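MobB protein homolog (PDB 1XJC) is of unknown function but, as a MobB homolog of the P-loop NTPase clan, probably binds a guanine nucleotide and takes part in molybdopterin guanine dinucleotide synthesis. Local coordinates at residues P81-R84 and L85-L89. Numbering follows the deposited sequence.
Sequences PLWR and LDDVL
The indole of Trp83 meets Asp87 with its edge: CB of Asp87 lies in the ring plane, 3.5 Å from CE3, while the carboxylate plane is steeply inclined to the ring. CD2 of Leu82 lies 3.7 Å above one face of the Arg84 guanidinium, nearer its border than its centre. Both groups lie at the start of helix 85-92, whose N-cap is Arg84. Asp87, at N3, makes one half of a capping box, the bond from the N-cap amide to the N3 side chain; the arginine at the cap offers no acceptor for the other half. The backbone N of Arg84 donates to OD2 of Asp87 at 2.7 Å, nearly straight at 169°, reaching the oxygen on its anti side and 34° out of the carboxylate plane. Asp87 can turn back to the cap because its CG stands beside its own backbone N, anti to the carbonyl carbon (chi1 -62°). A short acid suits this first turn, where its negative charge would probably also interact favourably with the helix dipole. Replacing Asp87 by alanine would keep CB at the indole edge, but the N-H of Arg84 would probably lose the carboxylate that accepts it, leaving the start of the helix less firmly fixed. The extended chain of Arg84 leads outward, NE staying 5.3 Å from OD2 of Asp87. On the inner side, apolar Leu85 and Val88 reach Val38 of the edge strand 35-39, seating the helix against the parallel sheet. Trp83 NE1 is hydrogen-bonded to Leu78 O, which ties the ring to the end of the preceding hairpin. The carbonyl O of Arg84 receives two weak hydrogen bonds, from Asp87 N at 2.8 Å and from Val88 N at 3.4 Å.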
ATOM      1  N   PRO A  81      -8.439  16.901  14.380  1.00 33.96           N
ATOM      2  CA  PRO A  81      -9.197  15.928  15.173  1.00 34.34           C
ATOM      3  C   PRO A  81      -9.074  14.547  14.504  1.00 34.11           C
ATOM      4  O   PRO A  81      -8.790  13.544  15.169  1.00 33.90           O
ATOM      5  CB  PRO A  81     -10.627  16.485  15.140  1.00 34.50           C
ATOM      6  CG  PRO A  81     -10.399  17.978  15.041  1.00 35.21           C
ATOM      7  CD  PRO A  81      -9.255  18.082  14.045  1.00 34.39           C
ATOM      8  N   LEU A  82      -9.247  14.513  13.186  1.00 33.40           N
ATOM      9  CA  LEU A  82      -9.136  13.262  12.432  1.00 33.65           C
ATOM     10  C   LEU A  82      -8.563  13.422  11.017  1.00 32.62           C
ATOM     11  O   LEU A  82      -8.986  14.295  10.273  1.00 33.22           O
ATOM     12  CB  LEU A  82     -10.511  12.589  12.303  1.00 34.39           C
ATOM     13  CG  LEU A  82     -10.565  11.543  11.178  1.00 34.79           C
ATOM     14  CD1 LEU A  82      -9.933  10.256  11.677  1.00 34.38           C
ATOM     15  CD2 LEU A  82     -11.999  11.299  10.733  1.00 34.96           C
ATOM     16  N   TRP A  83      -7.616  12.565  10.650  1.00 31.27           N
ATOM     17  CA  TRP A  83      -7.048  12.597   9.303  1.00 31.16           C
ATOM     18  C   TRP A  83      -7.617  11.465   8.443  1.00 30.77           C
ATOM     19  O   TRP A  83      -7.474  10.299   8.780  1.00 30.08           O
ATOM     20  CB  TRP A  83      -5.520  12.447   9.335  1.00 31.10           C
ATOM     21  CG  TRP A  83      -4.798  13.676   9.793  1.00 30.66           C
ATOM     22  CD1 TRP A  83      -4.243  13.897  11.019  1.00 29.66           C
ATOM     23  CD2 TRP A  83      -4.584  14.869   9.032  1.00 30.47           C
ATOM     24  NE1 TRP A  83      -3.697  15.158  11.071  1.00 30.06           N
ATOM     25  CE2 TRP A  83      -3.893  15.777   9.865  1.00 30.26           C
ATOM     26  CE3 TRP A  83      -4.906  15.259   7.729  1.00 31.42           C
ATOM     27  CZ2 TRP A  83      -3.518  17.055   9.434  1.00 30.74           C
ATOM     28  CZ3 TRP A  83      -4.533  16.533   7.297  1.00 32.77           C
ATOM     29  CH2 TRP A  83      -3.843  17.416   8.155  1.00 31.84           C
ATOM     30  N   ARG A  84      -8.266  11.802   7.339  1.00 31.16           N
ATOM     31  CA  ARG A  84      -8.776  10.766   6.454  1.00 31.92           C
ATOM     32  C   ARG A  84      -7.733  10.561   5.352  1.00 29.96           C
ATOM     33  O   ARG A  84      -6.960  11.473   5.056  1.00 28.39           O
ATOM     34  CB  ARG A  84     -10.104  11.199   5.839  1.00 35.75           C
ATOM     35  CG  ARG A  84     -11.222  11.331   6.847  1.00 42.92           C
ATOM     36  CD  ARG A  84     -12.409  12.071   6.254  1.00 50.20           C
ATOM     37  NE  ARG A  84     -13.460  12.261   7.253  1.00 57.64           N
ATOM     38  CZ  ARG A  84     -14.273  11.298   7.681  1.00 60.95           C
ATOM     39  NH1 ARG A  84     -14.168  10.066   7.193  1.00 62.55           N
ATOM     40  NH2 ARG A  84     -15.183  11.564   8.614  1.00 62.69           N
ATOM     41  N   LEU A  85      -7.707   9.375   4.742  1.00 28.60           N
ATOM     42  CA  LEU A  85      -6.728   9.120   3.683  1.00 26.60           C
ATOM     43  C   LEU A  85      -6.828  10.210   2.624  1.00 25.56           C
ATOM     44  O   LEU A  85      -5.812  10.706   2.159  1.00 23.64           O
ATOM     45  CB  LEU A  85      -6.935   7.745   3.029  1.00 25.36           C
ATOM     46  CG  LEU A  85      -6.031   7.490   1.808  1.00 24.78           C
ATOM     47  CD1 LEU A  85      -4.556   7.460   2.243  1.00 22.42           C
ATOM     48  CD2 LEU A  85      -6.432   6.153   1.123  1.00 24.32           C
ATOM     49  N   ASP A  86      -8.046  10.593   2.244  1.00 26.41           N
ATOM     50  CA  ASP A  86      -8.178  11.649   1.240  1.00 28.11           C
ATOM     51  C   ASP A  86      -7.525  12.959   1.658  1.00 28.57           C
ATOM     52  O   ASP A  86      -7.045  13.696   0.802  1.00 28.85           O
ATOM     53  CB  ASP A  86      -9.640  11.883   0.850  1.00 31.27           C
ATOM     54  CG  ASP A  86     -10.116  10.896  -0.213  1.00 34.69           C
ATOM     55  OD1 ASP A  86      -9.252  10.188  -0.787  1.00 35.41           O
ATOM     56  OD2 ASP A  86     -11.340  10.835  -0.481  1.00 36.88           O
ATOM     57  N   ASP A  87      -7.486  13.266   2.955  1.00 28.53           N
ATOM     58  CA  ASP A  87      -6.810  14.498   3.366  1.00 29.44           C
ATOM     59  C   ASP A  87      -5.328  14.396   3.007  1.00 30.17           C
ATOM     60  O   ASP A  87      -4.721  15.356   2.526  1.00 30.64           O
ATOM     61  CB  ASP A  87      -6.909  14.727   4.866  1.00 30.84           C
ATOM     62  CG  ASP A  87      -8.324  14.876   5.334  1.00 33.57           C
ATOM     63  OD1 ASP A  87      -9.124  15.552   4.643  1.00 32.94           O
ATOM     64  OD2 ASP A  87      -8.626  14.322   6.406  1.00 36.62           O
ATOM     65  N   VAL A  88      -4.743  13.223   3.244  1.00 29.76           N
ATOM     66  CA  VAL A  88      -3.331  13.027   2.947  1.00 28.07           C
ATOM     67  C   VAL A  88      -3.084  13.044   1.436  1.00 28.28           C
ATOM     68  O   VAL A  88      -2.175  13.718   0.969  1.00 28.74           O
ATOM     69  CB  VAL A  88      -2.804  11.696   3.559  1.00 26.56           C
ATOM     70  CG1 VAL A  88      -1.301  11.695   3.567  1.00 25.40           C
ATOM     71  CG2 VAL A  88      -3.325  11.524   4.974  1.00 25.58           C
ATOM     72  N   LEU A  89      -3.899  12.326   0.668  1.00 28.47           N
ATOM     73  CA  LEU A  89      -3.724  12.300  -0.781  1.00 28.52           C
ATOM     74  C   LEU A  89      -3.874  13.686  -1.410  1.00 29.87           C
ATOM     75  O   LEU A  89      -3.324  13.941  -2.486  1.00 31.79           O
ATOM     76  CB  LEU A  89      -4.718  11.330  -1.437  1.00 27.06           C
ATOM     77  CG  LEU A  89      -4.613   9.849  -1.046  1.00 26.06           C
ATOM     78  CD1 LEU A  89      -5.768   9.081  -1.669  1.00 25.04           C
ATOM     79  CD2 LEU A  89      -3.271   9.272  -1.490  1.00 25.54           C
TER